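Local coordinates for protein Pbp related beta-lactamase (Pyrococcus abyssi, PDB 2QMI) that probably cleaves peptide substrates as a serine peptidase of the penicillin-binding protein and beta-lactamase family, self-compartmentalised as an octamer, at residues 69-74 against 181-186; 117-122 against 127-132; 252-257 against 315-320. One frame throughout, in Å; residues are numbered along the deposited sequence.

Contact 1 of 3, residues 69-74 against 181-186; sequences IMKLVE and EEYIKK
Lys71 lays its side chain round the phenol oxygen of Tyr183, and the distances map the path. CB starts 3.8 Å from Tyr183 OH, CG lies 3.7 Å from the same oxygen, and CD makes the nearest approach of this chain, at 3.6 Å to OH. CE swings away to 4.4 Å from Tyr183 OH, and the last torsion (chi4 -60°) then bends the chain, bringing NZ back to 4.0 Å from OH while the ammonium forms a salt bridge with Glu75 one turn further along. Leu72 points against Tyr183, the two side chains arriving from opposing directions: its CD2 is 3.2 Å from Tyr183 OH and 3.7 Å from Tyr183 CZ, an oblique approach to the ring. Within these segments Tyr183 carries the meeting of helix 180-189 with helix 61-74, in the helical part of the beta-lactamase fold. The start of helix 61-74 carries a pattern consistent with the SxxK motif of this family. With CG anti to the backbone N (chi1 -171°), Tyr183 sends its ring from helix 180-189 toward helix 61-74, where Ala68, Ile172 and Ser176 also touch it. No hydrogen-bond partner is modelled for the buried Tyr183 OH.

Contact 2 of 3, residues 117-122 against 127-132; sequences AEAFID and GDNWLP
Asp122 and Gly127 close the turn by which the chain leaves helix 116-124 and returns past it in roughly the reverse sense, at a slant. The CA pairing is the evidence: Asp122 and Gly127 have CA atoms 4.8 Å apart, those of Phe120 and Leu131 are also 4.8 Å apart, and Ala119 pairs with Trp130. Gly127 N donates to Asp122 O at 2.8 Å, although the bond is bent (131° at the hydrogen). A water makes a second backbone link, donating to Phe120 O at 2.9 Å and accepting from Leu131 N at 3.2 Å; it also sits over the rim of one Trp130 face. Asp122 places its carboxylate anti to the backbone N (chi1 -172°), where OD2 accepts a weak but fairly straight bond from Asn129 N at 3.4 Å. Ala119 CB packs on Leu131 CB at 4.0 Å, while Phe120 turns the CD1 edge of its ring to Leu131 O at 3.3 Å. Trp130 NE1 is hydrogen-bonded to Val19 O of a second subunit, and Asp128 forms a salt bridge with Arg395 of a third. The loop is therefore tied to its own helix through main-chain polar groups, a carboxylate and one water, while the Trp130 and Asp128 side chains bond to neighbouring subunits.

Contact 3 of 3, residues 252-257 against 315-320; sequences IERDES and YIPEKK
Ile252 overlaps both ends of segment 315-320 with its two branches. CG1 lies 3.9 Å from Tyr315 CB and equally close to Tyr315 CD2, approaching the ring obliquely; the two side chains lie alongside and point oppositely. CG2, anti to the backbone N, lies 3.7 Å from Lys320 CA and 3.8 Å from Lys320 CG, so the lysine contributes the aliphatic base of its side chain. Between Tyr315 and Lys320 in sequence, Pro317 brings its CA within 5.0 Å of Ile252 CA. The contact lays the end of helix 241-252 against the turn joining strands 310-316 and 321-327 of the antiparallel sheet of the beta-lactamase fold. A Schellman motif ends the helix, with Arg254 at positive phi as its C-prime residue. From there the arginine, extended from CG to NE, carries NH2 to Pro317 CB at 3.1 Å and Pro317 CG at 3.4 Å, roughly perpendicular to the proline. Asp255, whose N belongs to the same motif, uses OD1 to accept from Ser257 N at 3.0 Å in an Asx turn. Glu268 joins the polar ends: one carboxylate oxygen forms a salt bridge with Arg254 NH2, the other a hydrogen bond with Tyr315 OH. The two segments have no direct hydrogen bond; apolar overlap is complemented by this shared carboxylate, which would probably help fix the guanidinium beside the proline.

Overall arrangement
The three contacts use different elements of one beta-lactamase-like unit. Contact 1 is buried and joins two helices; contacts 2 and 3 are partly buried, one where a helix meets its following loop, the other where a helix end meets a sheet turn. Only contact 2 has direct hydrogen bonds and a bridging water between its segments, and only it is touched by other subunits. Contact 1 sets aliphatic groups round a phenol oxygen without a hydrogen-bond partner, whereas in contact 3 Glu268 satisfies both tyrosine hydroxyl and arginine. Contacts 1 and 3, centres about 20 Å apart, both touch helix 261-267. Contact 2 lies across the chain's centre from contact 3, about 38 Å between centres.

Contact 1 of 3, residues 69-74 against 181-186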
ATOM      1  N   ILE A  69      20.688 -21.325  49.494  1.00 22.72           N
ATOM      2  CA  ILE A  69      22.076 -21.758  49.435  1.00 22.12           C
ATOM      3  C   ILE A  69      22.790 -21.463  50.751  1.00 22.85           C
ATOM      4  O   ILE A  69      23.579 -22.279  51.219  1.00 23.38           O
ATOM      5  CB  ILE A  69      22.842 -21.052  48.288  1.00 21.73           C
ATOM      6  CG1 ILE A  69      22.339 -21.554  46.929  1.00 22.59           C
ATOM      7  CG2 ILE A  69      24.342 -21.287  48.435  1.00 20.56           C
ATOM      8  CD1 ILE A  69      22.653 -23.022  46.617  1.00 23.84           C
ATOM      9  N   MET A  70      22.523 -20.297  51.339  1.00 22.04           N
ATOM     10  CA  MET A  70      23.151 -19.927  52.607  1.00 22.64           C
ATOM     11  C   MET A  70      22.734 -20.900  53.698  1.00 22.13           C
ATOM     12  O   MET A  70      23.544 -21.305  54.527  1.00 23.33           O
ATOM     13  CB  MET A  70      22.746 -18.507  53.030  1.00 22.84           C
ATOM     14  CG  MET A  70      23.269 -17.377  52.143  1.00 23.63           C
ATOM     15  SD  MET A  70      25.073 -17.169  52.162  1.00 25.23           S
ATOM     16  CE  MET A  70      25.524 -18.112  50.716  1.00 25.26           C
ATOM     17  N   LYS A  71      21.459 -21.270  53.691  1.00 23.10           N
ATOM     18  CA  LYS A  71      20.923 -22.187  54.685  1.00 23.31           C
ATOM     19  C   LYS A  71      21.638 -23.533  54.618  1.00 23.91           C
ATOM     20  O   LYS A  71      22.189 -24.010  55.616  1.00 21.94           O
ATOM     21  CB  LYS A  71      19.423 -22.383  54.463  1.00 24.38           C
ATOM     22  CG  LYS A  71      18.705 -23.008  55.652  1.00 25.48           C
ATOM     23  CD  LYS A  71      17.200 -22.865  55.517  1.00 25.67           C
ATOM     24  CE  LYS A  71      16.486 -23.445  56.722  1.00 27.56           C
ATOM     25  NZ  LYS A  71      16.810 -24.888  56.876  1.00 28.40           N
ATOM     26  N   LEU A  72      21.640 -24.131  53.431  1.00 23.68           N
ATOM     27  CA  LEU A  72      22.283 -25.420  53.233  1.00 23.71           C
ATOM     28  C   LEU A  72      23.767 -25.377  53.601  1.00 23.94           C
ATOM     29  O   LEU A  72      24.318 -26.375  54.059  1.00 24.39           O
ATOM     30  CB  LEU A  72      22.105 -25.877  51.781  1.00 22.59           C
ATOM     31  CG  LEU A  72      20.653 -26.098  51.344  1.00 23.83           C
ATOM     32  CD1 LEU A  72      20.598 -26.343  49.843  1.00 23.03           C
ATOM     33  CD2 LEU A  72      20.053 -27.274  52.116  1.00 23.45           C
ATOM     34  N   VAL A  73      24.409 -24.228  53.405  1.00 24.24           N
ATOM     35  CA  VAL A  73      25.826 -24.086  53.745  1.00 26.03           C
ATOM     36  C   VAL A  73      25.985 -24.060  55.270  1.00 27.81           C
ATOM     37  O   VAL A  73      26.845 -24.735  55.844  1.00 26.98           O
ATOM     38  CB  VAL A  73      26.409 -22.792  53.147  1.00 25.02           C
ATOM     39  CG1 VAL A  73      27.865 -22.621  53.567  1.00 24.06           C
ATOM     40  CG2 VAL A  73      26.311 -22.853  51.633  1.00 25.33           C
ATOM     41  N   GLU A  74      25.135 -23.274  55.917  1.00 28.08           N
ATOM     42  CA  GLU A  74      25.148 -23.159  57.360  1.00 28.65           C
ATOM     43  C   GLU A  74      24.866 -24.499  58.025  1.00 28.68           C
ATOM     44  O   GLU A  74      25.325 -24.754  59.135  1.00 29.80           O
ATOM     45  CB  GLU A  74      24.104 -22.143  57.801  1.00 30.14           C
ATOM     46  CG  GLU A  74      23.750 -22.230  59.253  1.00 31.46           C
ATOM     47  CD  GLU A  74      23.237 -20.915  59.783  1.00 32.69           C
ATOM     48  OE1 GLU A  74      22.376 -20.299  59.110  1.00 33.16           O
ATOM     49  OE2 GLU A  74      23.695 -20.503  60.869  1.00 32.90           O
ATOM     50  N   GLU A 181      11.298 -25.831  44.154  1.00 23.86           N
ATOM     51  CA  GLU A 181      10.081 -25.135  44.531  1.00 24.29           C
ATOM     52  C   GLU A 181       9.632 -25.465  45.950  1.00 24.59           C
ATOM     53  O   GLU A 181       9.301 -24.561  46.714  1.00 24.94           O
ATOM     54  CB  GLU A 181       8.964 -25.444  43.532  1.00 25.34           C
ATOM     55  CG  GLU A 181       9.269 -24.955  42.123  1.00 27.63           C
ATOM     56  CD  GLU A 181       9.754 -26.060  41.199  1.00 29.51           C
ATOM     57  OE1 GLU A 181      10.582 -26.899  41.620  1.00 29.65           O
ATOM     58  OE2 GLU A 181       9.304 -26.079  40.034  1.00 31.52           O
ATOM     59  N   GLU A 182       9.616 -26.745  46.313  1.00 26.13           N
ATOM     60  CA  GLU A 182       9.204 -27.106  47.668  1.00 27.38           C
ATOM     61  C   GLU A 182      10.231 -26.686  48.719  1.00 25.91           C
ATOM     62  O   GLU A 182       9.876 -26.457  49.871  1.00 25.59           O
ATOM     63  CB  GLU A 182       8.884 -28.613  47.784  1.00 30.32           C
ATOM     64  CG  GLU A 182      10.003 -29.595  47.462  1.00 35.65           C
ATOM     65  CD  GLU A 182       9.519 -31.069  47.471  1.00 38.50           C
ATOM     66  OE1 GLU A 182       9.013 -31.536  48.532  1.00 38.73           O
ATOM     67  OE2 GLU A 182       9.645 -31.757  46.418  1.00 37.98           O
ATOM     68  N   TYR A 183      11.499 -26.568  48.338  1.00 24.67           N
ATOM     69  CA  TYR A 183      12.498 -26.142  49.314  1.00 23.71           C
ATOM     70  C   TYR A 183      12.274 -24.671  49.691  1.00 23.54           C
ATOM     71  O   TYR A 183      12.355 -24.306  50.869  1.00 23.08           O
ATOM     72  CB  TYR A 183      13.921 -26.302  48.775  1.00 24.19           C
ATOM     73  CG  TYR A 183      14.965 -26.074  49.848  1.00 25.73           C
ATOM     74  CD1 TYR A 183      15.317 -27.096  50.733  1.00 26.11           C
ATOM     75  CD2 TYR A 183      15.549 -24.820  50.030  1.00 25.64           C
ATOM     76  CE1 TYR A 183      16.219 -26.871  51.770  1.00 26.31           C
ATOM     77  CE2 TYR A 183      16.454 -24.584  51.069  1.00 26.22           C
ATOM     78  CZ  TYR A 183      16.777 -25.612  51.932  1.00 26.25           C
ATOM     79  OH  TYR A 183      17.630 -25.380  52.980  1.00 26.00           O
ATOM     80  N   ILE A 184      12.005 -23.831  48.691  1.00 21.28           N
ATOM     81  CA  ILE A 184      11.755 -22.407  48.932  1.00 20.69           C
ATOM     82  C   ILE A 184      10.499 -22.237  49.783  1.00 20.38           C
ATOM     83  O   ILE A 184      10.480 -21.455  50.736  1.00 20.04           O
ATOM     84  CB  ILE A 184      11.536 -21.621  47.615  1.00 19.83           C
ATOM     85  CG1 ILE A 184      12.779 -21.703  46.727  1.00 18.31           C
ATOM     86  CG2 ILE A 184      11.200 -20.171  47.936  1.00 18.71           C
ATOM     87  CD1 ILE A 184      14.052 -21.213  47.391  1.00 19.85           C
ATOM     88  N   LYS A 185       9.457 -22.978  49.417  1.00 20.13           N
ATOM     89  CA  LYS A 185       8.168 -22.952  50.107  1.00 21.53           C
ATOM     90  C   LYS A 185       8.298 -23.348  51.579  1.00 22.80           C
ATOM     91  O   LYS A 185       7.852 -22.628  52.476  1.00 23.22           O
ATOM     92  CB  LYS A 185       7.203 -23.910  49.401  1.00 22.98           C
ATOM     93  CG  LYS A 185       5.826 -24.060  50.054  1.00 25.67           C
ATOM     94  CD  LYS A 185       5.019 -22.782  49.959  1.00 29.49           C
ATOM     95  CE  LYS A 185       3.548 -23.024  50.284  1.00 31.72           C
ATOM     96  NZ  LYS A 185       2.917 -23.997  49.337  1.00 33.45           N
ATOM     97  N   LYS A 186       8.930 -24.494  51.814  1.00 23.42           N
ATOM     98  CA  LYS A 186       9.123 -25.033  53.156  1.00 23.29           C
ATOM     99  C   LYS A 186      10.148 -24.302  54.021  1.00 22.44           C
ATOM    100  O   LYS A 186       9.871 -23.982  55.179  1.00 23.01           O
ATOM    101  CB  LYS A 186       9.531 -26.506  53.060  1.00 24.08           C
ATOM    102  CG  LYS A 186       8.544 -27.396  52.326  1.00 26.37           C
ATOM    103  CD  LYS A 186       7.295 -27.636  53.154  1.00 29.85           C
ATOM    104  CE  LYS A 186       6.369 -28.638  52.482  1.00 31.66           C
ATOM    105  NZ  LYS A 186       5.152 -28.883  53.319  1.00 34.86           N
TER

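Contact 2 of 3, residues 117-122 against 127-132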
ATOM      1  N   ALA A 117      17.066 -16.693  28.618  1.00 19.93           N
ATOM      2  CA  ALA A 117      15.842 -16.048  29.073  1.00 20.07           C
ATOM      3  C   ALA A 117      15.281 -15.081  28.034  1.00 19.94           C
ATOM      4  O   ALA A 117      14.067 -14.997  27.850  1.00 18.94           O
ATOM      5  CB  ALA A 117      16.082 -15.330  30.392  1.00 18.92           C
ATOM      6  N   GLU A 118      16.165 -14.350  27.356  1.00 19.38           N
ATOM      7  CA  GLU A 118      15.731 -13.406  26.328  1.00 19.49           C
ATOM      8  C   GLU A 118      14.956 -14.129  25.227  1.00 18.92           C
ATOM      9  O   GLU A 118      13.866 -13.704  24.841  1.00 19.45           O
ATOM     10  CB  GLU A 118      16.937 -12.686  25.708  1.00 19.93           C
ATOM     11  CG  GLU A 118      17.610 -11.667  26.618  1.00 20.15           C
ATOM     12  CD  GLU A 118      18.515 -12.295  27.667  1.00 21.33           C
ATOM     13  OE1 GLU A 118      18.666 -13.538  27.683  1.00 19.27           O
ATOM     14  OE2 GLU A 118      19.086 -11.529  28.474  1.00 20.73           O
ATOM     15  N   ALA A 119      15.526 -15.224  24.727  1.00 18.64           N
ATOM     16  CA  ALA A 119      14.893 -16.015  23.668  1.00 18.93           C
ATOM     17  C   ALA A 119      13.595 -16.675  24.131  1.00 17.88           C
ATOM     18  O   ALA A 119      12.607 -16.679  23.407  1.00 18.27           O
ATOM     19  CB  ALA A 119      15.854 -17.070  23.158  1.00 17.32           C
ATOM     20  N   PHE A 120      13.605 -17.231  25.338  1.00 18.10           N
ATOM     21  CA  PHE A 120      12.429 -17.891  25.890  1.00 18.18           C
ATOM     22  C   PHE A 120      11.236 -16.948  26.002  1.00 19.39           C
ATOM     23  O   PHE A 120      10.188 -17.182  25.404  1.00 19.48           O
ATOM     24  CB  PHE A 120      12.731 -18.467  27.280  1.00 17.41           C
ATOM     25  CG  PHE A 120      11.509 -19.004  27.996  1.00 18.17           C
ATOM     26  CD1 PHE A 120      10.798 -20.083  27.480  1.00 18.67           C
ATOM     27  CD2 PHE A 120      11.068 -18.424  29.178  1.00 17.89           C
ATOM     28  CE1 PHE A 120       9.667 -20.574  28.137  1.00 18.15           C
ATOM     29  CE2 PHE A 120       9.939 -18.910  29.840  1.00 18.78           C
ATOM     30  CZ  PHE A 120       9.240 -19.985  29.318  1.00 17.88           C
ATOM     31  N   ILE A 121      11.396 -15.888  26.787  1.00 18.62           N
ATOM     32  CA  ILE A 121      10.318 -14.932  26.988  1.00 18.79           C
ATOM     33  C   ILE A 121       9.843 -14.286  25.687  1.00 18.19           C
ATOM     34  O   ILE A 121       8.642 -14.116  25.482  1.00 18.90           O
ATOM     35  CB  ILE A 121      10.744 -13.848  28.004  1.00 19.15           C
ATOM     36  CG1 ILE A 121      10.990 -14.507  29.365  1.00 19.14           C
ATOM     37  CG2 ILE A 121       9.673 -12.768  28.119  1.00 16.23           C
ATOM     38  CD1 ILE A 121      11.546 -13.579  30.416  1.00 20.51           C
ATOM     39  N   ASP A 122      10.778 -13.941  24.807  1.00 19.90           N
ATOM     40  CA  ASP A 122      10.420 -13.309  23.540  1.00 21.11           C
ATOM     41  C   ASP A 122       9.435 -14.162  22.734  1.00 21.09           C
ATOM     42  O   ASP A 122       8.415 -13.666  22.262  1.00 20.29           O
ATOM     43  CB  ASP A 122      11.672 -13.049  22.700  1.00 24.31           C
ATOM     44  CG  ASP A 122      11.381 -12.218  21.455  1.00 26.56           C
ATOM     45  OD1 ASP A 122      11.014 -11.035  21.607  1.00 28.49           O
ATOM     46  OD2 ASP A 122      11.511 -12.747  20.328  1.00 28.10           O
ATOM     47  N   GLY A 127       6.938 -12.932  20.004  1.00 25.21           N
ATOM     48  CA  GLY A 127       8.190 -12.541  19.366  1.00 25.09           C
ATOM     49  C   GLY A 127       8.642 -13.480  18.254  1.00 26.10           C
ATOM     50  O   GLY A 127       8.020 -14.518  18.012  1.00 25.84           O
ATOM     51  N   ASP A 128       9.736 -13.133  17.581  1.00 27.21           N
ATOM     52  CA  ASP A 128      10.237 -13.959  16.487  1.00 29.44           C
ATOM     53  C   ASP A 128      11.149 -15.144  16.844  1.00 30.13           C
ATOM     54  O   ASP A 128      11.142 -16.150  16.125  1.00 30.42           O
ATOM     55  CB  ASP A 128      10.925 -13.086  15.429  1.00 30.97           C
ATOM     56  CG  ASP A 128       9.929 -12.340  14.557  1.00 33.77           C
ATOM     57  OD1 ASP A 128       8.899 -12.951  14.183  1.00 34.66           O
ATOM     58  OD2 ASP A 128      10.173 -11.155  14.234  1.00 34.93           O
ATOM     59  N   ASN A 129      11.937 -15.062  17.916  1.00 29.20           N
ATOM     60  CA  ASN A 129      12.777 -16.212  18.230  1.00 29.77           C
ATOM     61  C   ASN A 129      12.012 -17.260  19.030  1.00 27.76           C
ATOM     62  O   ASN A 129      10.800 -17.128  19.243  1.00 25.87           O
ATOM     63  CB  ASN A 129      14.075 -15.804  18.950  1.00 33.76           C
ATOM     64  CG  ASN A 129      13.854 -14.758  19.994  1.00 37.04           C
ATOM     65  OD1 ASN A 129      12.915 -14.853  20.790  1.00 39.24           O
ATOM     66  ND2 ASN A 129      14.722 -13.746  20.015  1.00 37.86           N
ATOM     67  N   TRP A 130      12.711 -18.299  19.476  1.00 24.60           N
ATOM     68  CA  TRP A 130      12.047 -19.382  20.192  1.00 21.89           C
ATOM     69  C   TRP A 130      13.028 -20.291  20.937  1.00 19.84           C
ATOM     70  O   TRP A 130      14.092 -20.619  20.424  1.00 20.25           O
ATOM     71  CB  TRP A 130      11.237 -20.192  19.168  1.00 20.96           C
ATOM     72  CG  TRP A 130      10.270 -21.192  19.737  1.00 23.54           C
ATOM     73  CD1 TRP A 130      10.389 -22.552  19.715  1.00 22.68           C
ATOM     74  CD2 TRP A 130       9.020 -20.909  20.387  1.00 23.47           C
ATOM     75  NE1 TRP A 130       9.295 -23.134  20.307  1.00 21.75           N
ATOM     76  CE2 TRP A 130       8.439 -22.151  20.730  1.00 22.81           C
ATOM     77  CE3 TRP A 130       8.337 -19.730  20.713  1.00 22.79           C
ATOM     78  CZ2 TRP A 130       7.201 -22.248  21.383  1.00 23.54           C
ATOM     79  CZ3 TRP A 130       7.106 -19.827  21.364  1.00 23.29           C
ATOM     80  CH2 TRP A 130       6.552 -21.082  21.689  1.00 23.18           C
ATOM     81  N   LEU A 131      12.658 -20.674  22.156  1.00 19.70           N
ATOM     82  CA  LEU A 131      13.460 -21.568  23.001  1.00 19.79           C
ATOM     83  C   LEU A 131      12.485 -22.171  24.022  1.00 19.96           C
ATOM     84  O   LEU A 131      12.448 -21.755  25.180  1.00 19.63           O
ATOM     85  CB  LEU A 131      14.571 -20.793  23.728  1.00 19.25           C
ATOM     86  CG  LEU A 131      15.559 -21.657  24.539  1.00 19.60           C
ATOM     87  CD1 LEU A 131      16.240 -22.669  23.610  1.00 19.04           C
ATOM     88  CD2 LEU A 131      16.604 -20.781  25.222  1.00 18.65           C
ATOM     89  N   PRO A 132      11.688 -23.164  23.597  1.00 19.93           N
ATOM     90  CA  PRO A 132      10.692 -23.843  24.430  1.00 20.88           C
ATOM     91  C   PRO A 132      11.230 -24.687  25.575  1.00 21.37           C
ATOM     92  O   PRO A 132      11.062 -25.902  25.580  1.00 21.34           O
ATOM     93  CB  PRO A 132       9.920 -24.677  23.414  1.00 19.78           C
ATOM     94  CG  PRO A 132      11.000 -25.093  22.476  1.00 19.63           C
ATOM     95  CD  PRO A 132      11.761 -23.799  22.268  1.00 19.66           C
TER
HETATM   96  O   HOH W   1      10.119 -19.303  23.427  1.00 21.97           O

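Contact 3 of 3, residues 252-257 against 315-320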
ATOM      1  N   ILE A 252      16.251  -6.579  56.995  1.00 24.14           N
ATOM      2  CA  ILE A 252      16.414  -5.358  57.782  1.00 25.72           C
ATOM      3  C   ILE A 252      16.718  -5.639  59.256  1.00 26.15           C
ATOM      4  O   ILE A 252      17.763  -5.231  59.773  1.00 26.88           O
ATOM      5  CB  ILE A 252      15.147  -4.471  57.704  1.00 24.50           C
ATOM      6  CG1 ILE A 252      14.949  -3.966  56.277  1.00 24.19           C
ATOM      7  CG2 ILE A 252      15.262  -3.297  58.684  1.00 25.56           C
ATOM      8  CD1 ILE A 252      13.569  -3.381  56.033  1.00 22.51           C
ATOM      9  N   GLU A 253      15.798  -6.331  59.924  1.00 27.02           N
ATOM     10  CA  GLU A 253      15.940  -6.651  61.341  1.00 28.24           C
ATOM     11  C   GLU A 253      16.922  -7.793  61.562  1.00 28.68           C
ATOM     12  O   GLU A 253      17.048  -8.318  62.672  1.00 27.32           O
ATOM     13  CB  GLU A 253      14.575  -7.023  61.922  1.00 29.41           C
ATOM     14  CG  GLU A 253      13.474  -6.031  61.564  1.00 33.67           C
ATOM     15  CD  GLU A 253      12.123  -6.423  62.139  1.00 36.29           C
ATOM     16  OE1 GLU A 253      11.727  -7.604  61.994  1.00 38.22           O
ATOM     17  OE2 GLU A 253      11.452  -5.550  62.734  1.00 37.68           O
ATOM     18  N   ARG A 254      17.618  -8.163  60.492  1.00 29.15           N
ATOM     19  CA  ARG A 254      18.594  -9.242  60.527  1.00 28.28           C
ATOM     20  C   ARG A 254      18.102 -10.371  61.414  1.00 28.83           C
ATOM     21  O   ARG A 254      18.831 -10.883  62.275  1.00 28.94           O
ATOM     22  CB  ARG A 254      19.940  -8.711  61.011  1.00 29.49           C
ATOM     23  CG  ARG A 254      20.408  -7.499  60.213  1.00 29.12           C
ATOM     24  CD  ARG A 254      21.902  -7.303  60.341  1.00 28.80           C
ATOM     25  NE  ARG A 254      22.416  -6.247  59.468  1.00 29.44           N
ATOM     26  CZ  ARG A 254      22.101  -6.096  58.181  1.00 28.49           C
ATOM     27  NH1 ARG A 254      21.246  -6.924  57.584  1.00 28.08           N
ATOM     28  NH2 ARG A 254      22.677  -5.132  57.476  1.00 29.01           N
ATOM     29  N   ASP A 255      16.840 -10.741  61.195  1.00 28.40           N
ATOM     30  CA  ASP A 255      16.196 -11.818  61.930  1.00 27.69           C
ATOM     31  C   ASP A 255      16.816 -13.154  61.502  1.00 27.78           C
ATOM     32  O   ASP A 255      17.171 -13.333  60.331  1.00 25.83           O
ATOM     33  CB  ASP A 255      14.692 -11.784  61.648  1.00 29.33           C
ATOM     34  CG  ASP A 255      14.116 -13.153  61.395  1.00 31.33           C
ATOM     35  OD1 ASP A 255      14.528 -13.793  60.399  1.00 33.00           O
ATOM     36  OD2 ASP A 255      13.255 -13.589  62.187  1.00 31.33           O
ATOM     37  N   GLU A 256      16.924 -14.094  62.441  1.00 26.88           N
ATOM     38  CA  GLU A 256      17.549 -15.384  62.159  1.00 27.36           C
ATOM     39  C   GLU A 256      16.640 -16.611  62.068  1.00 27.37           C
ATOM     40  O   GLU A 256      17.047 -17.718  62.423  1.00 27.61           O
ATOM     41  CB  GLU A 256      18.661 -15.624  63.191  1.00 26.09           C
ATOM     42  CG  GLU A 256      19.705 -14.508  63.195  1.00 27.82           C
ATOM     43  CD  GLU A 256      20.738 -14.645  64.296  1.00 29.68           C
ATOM     44  OE1 GLU A 256      20.341 -14.640  65.486  1.00 31.47           O
ATOM     45  OE2 GLU A 256      21.948 -14.745  63.973  1.00 28.56           O
ATOM     46  N   SER A 257      15.420 -16.423  61.583  1.00 28.94           N
ATOM     47  CA  SER A 257      14.478 -17.527  61.438  1.00 30.43           C
ATOM     48  C   SER A 257      14.908 -18.474  60.311  1.00 30.31           C
ATOM     49  O   SER A 257      14.524 -19.647  60.308  1.00 31.02           O
ATOM     50  CB  SER A 257      13.072 -17.005  61.105  1.00 32.81           C
ATOM     51  OG  SER A 257      12.570 -16.135  62.105  1.00 36.61           O
ATOM     52  N   TYR A 315      16.391  -2.089  50.386  1.00 22.44           N
ATOM     53  CA  TYR A 315      16.356  -1.706  51.786  1.00 23.28           C
ATOM     54  C   TYR A 315      17.695  -1.123  52.224  1.00 23.48           C
ATOM     55  O   TYR A 315      18.734  -1.379  51.619  1.00 23.02           O
ATOM     56  CB  TYR A 315      15.998  -2.919  52.661  1.00 23.88           C
ATOM     57  CG  TYR A 315      16.998  -4.066  52.602  1.00 24.45           C
ATOM     58  CD1 TYR A 315      17.082  -4.900  51.478  1.00 24.64           C
ATOM     59  CD2 TYR A 315      17.876  -4.299  53.658  1.00 23.26           C
ATOM     60  CE1 TYR A 315      18.022  -5.937  51.412  1.00 22.71           C
ATOM     61  CE2 TYR A 315      18.815  -5.326  53.603  1.00 23.61           C
ATOM     62  CZ  TYR A 315      18.886  -6.141  52.478  1.00 24.01           C
ATOM     63  OH  TYR A 315      19.838  -7.142  52.435  1.00 22.92           O
ATOM     64  N   ILE A 316      17.654  -0.324  53.280  1.00 24.53           N
ATOM     65  CA  ILE A 316      18.853   0.292  53.818  1.00 25.41           C
ATOM     66  C   ILE A 316      18.875  -0.057  55.300  1.00 26.19           C
ATOM     67  O   ILE A 316      18.287   0.643  56.121  1.00 25.29           O
ATOM     68  CB  ILE A 316      18.820   1.823  53.607  1.00 26.08           C
ATOM     69  CG1 ILE A 316      18.737   2.116  52.103  1.00 25.68           C
ATOM     70  CG2 ILE A 316      20.062   2.471  54.229  1.00 23.95           C
ATOM     71  CD1 ILE A 316      18.691   3.586  51.738  1.00 28.18           C
ATOM     72  N   PRO A 317      19.547  -1.171  55.653  1.00 27.67           N
ATOM     73  CA  PRO A 317      19.681  -1.684  57.022  1.00 28.27           C
ATOM     74  C   PRO A 317      20.050  -0.608  58.028  1.00 29.06           C
ATOM     75  O   PRO A 317      19.492  -0.562  59.124  1.00 28.81           O
ATOM     76  CB  PRO A 317      20.774  -2.738  56.888  1.00 27.54           C
ATOM     77  CG  PRO A 317      20.570  -3.246  55.523  1.00 27.85           C
ATOM     78  CD  PRO A 317      20.366  -1.977  54.731  1.00 27.36           C
ATOM     79  N   GLU A 318      20.997   0.248  57.652  1.00 29.35           N
ATOM     80  CA  GLU A 318      21.435   1.336  58.525  1.00 30.89           C
ATOM     81  C   GLU A 318      20.287   2.202  59.032  1.00 29.97           C
ATOM     82  O   GLU A 318      20.230   2.534  60.212  1.00 30.50           O
ATOM     83  CB  GLU A 318      22.437   2.232  57.794  1.00 33.47           C
ATOM     84  CG  GLU A 318      23.875   1.715  57.792  1.00 37.14           C
ATOM     85  CD  GLU A 318      24.544   1.867  59.143  1.00 39.29           C
ATOM     86  OE1 GLU A 318      25.767   1.588  59.230  1.00 40.63           O
ATOM     87  OE2 GLU A 318      23.855   2.264  60.114  1.00 40.10           O
ATOM     88  N   LYS A 319      19.383   2.578  58.133  1.00 29.13           N
ATOM     89  CA  LYS A 319      18.249   3.428  58.482  1.00 27.74           C
ATOM     90  C   LYS A 319      16.981   2.614  58.702  1.00 26.79           C
ATOM     91  O   LYS A 319      15.918   3.167  58.974  1.00 27.07           O
ATOM     92  CB  LYS A 319      18.008   4.455  57.370  1.00 28.16           C
ATOM     93  CG  LYS A 319      19.081   5.536  57.263  1.00 28.94           C
ATOM     94  CD  LYS A 319      19.047   6.476  58.476  1.00 30.70           C
ATOM     95  CE  LYS A 319      20.145   7.539  58.408  1.00 31.30           C
ATOM     96  NZ  LYS A 319      21.521   6.937  58.469  1.00 33.26           N
ATOM     97  N   LYS A 320      17.106   1.298  58.568  1.00 25.95           N
ATOM     98  CA  LYS A 320      15.987   0.380  58.739  1.00 25.90           C
ATOM     99  C   LYS A 320      14.772   0.684  57.870  1.00 25.08           C
ATOM    100  O   LYS A 320      13.633   0.608  58.321  1.00 24.75           O
ATOM    101  CB  LYS A 320      15.584   0.318  60.210  1.00 27.35           C
ATOM    102  CG  LYS A 320      16.538  -0.534  61.036  1.00 29.47           C
ATOM    103  CD  LYS A 320      16.089  -0.648  62.478  1.00 33.51           C
ATOM    104  CE  LYS A 320      16.150   0.711  63.179  1.00 34.66           C
ATOM    105  NZ  LYS A 320      15.735   0.592  64.604  1.00 36.10           N
TER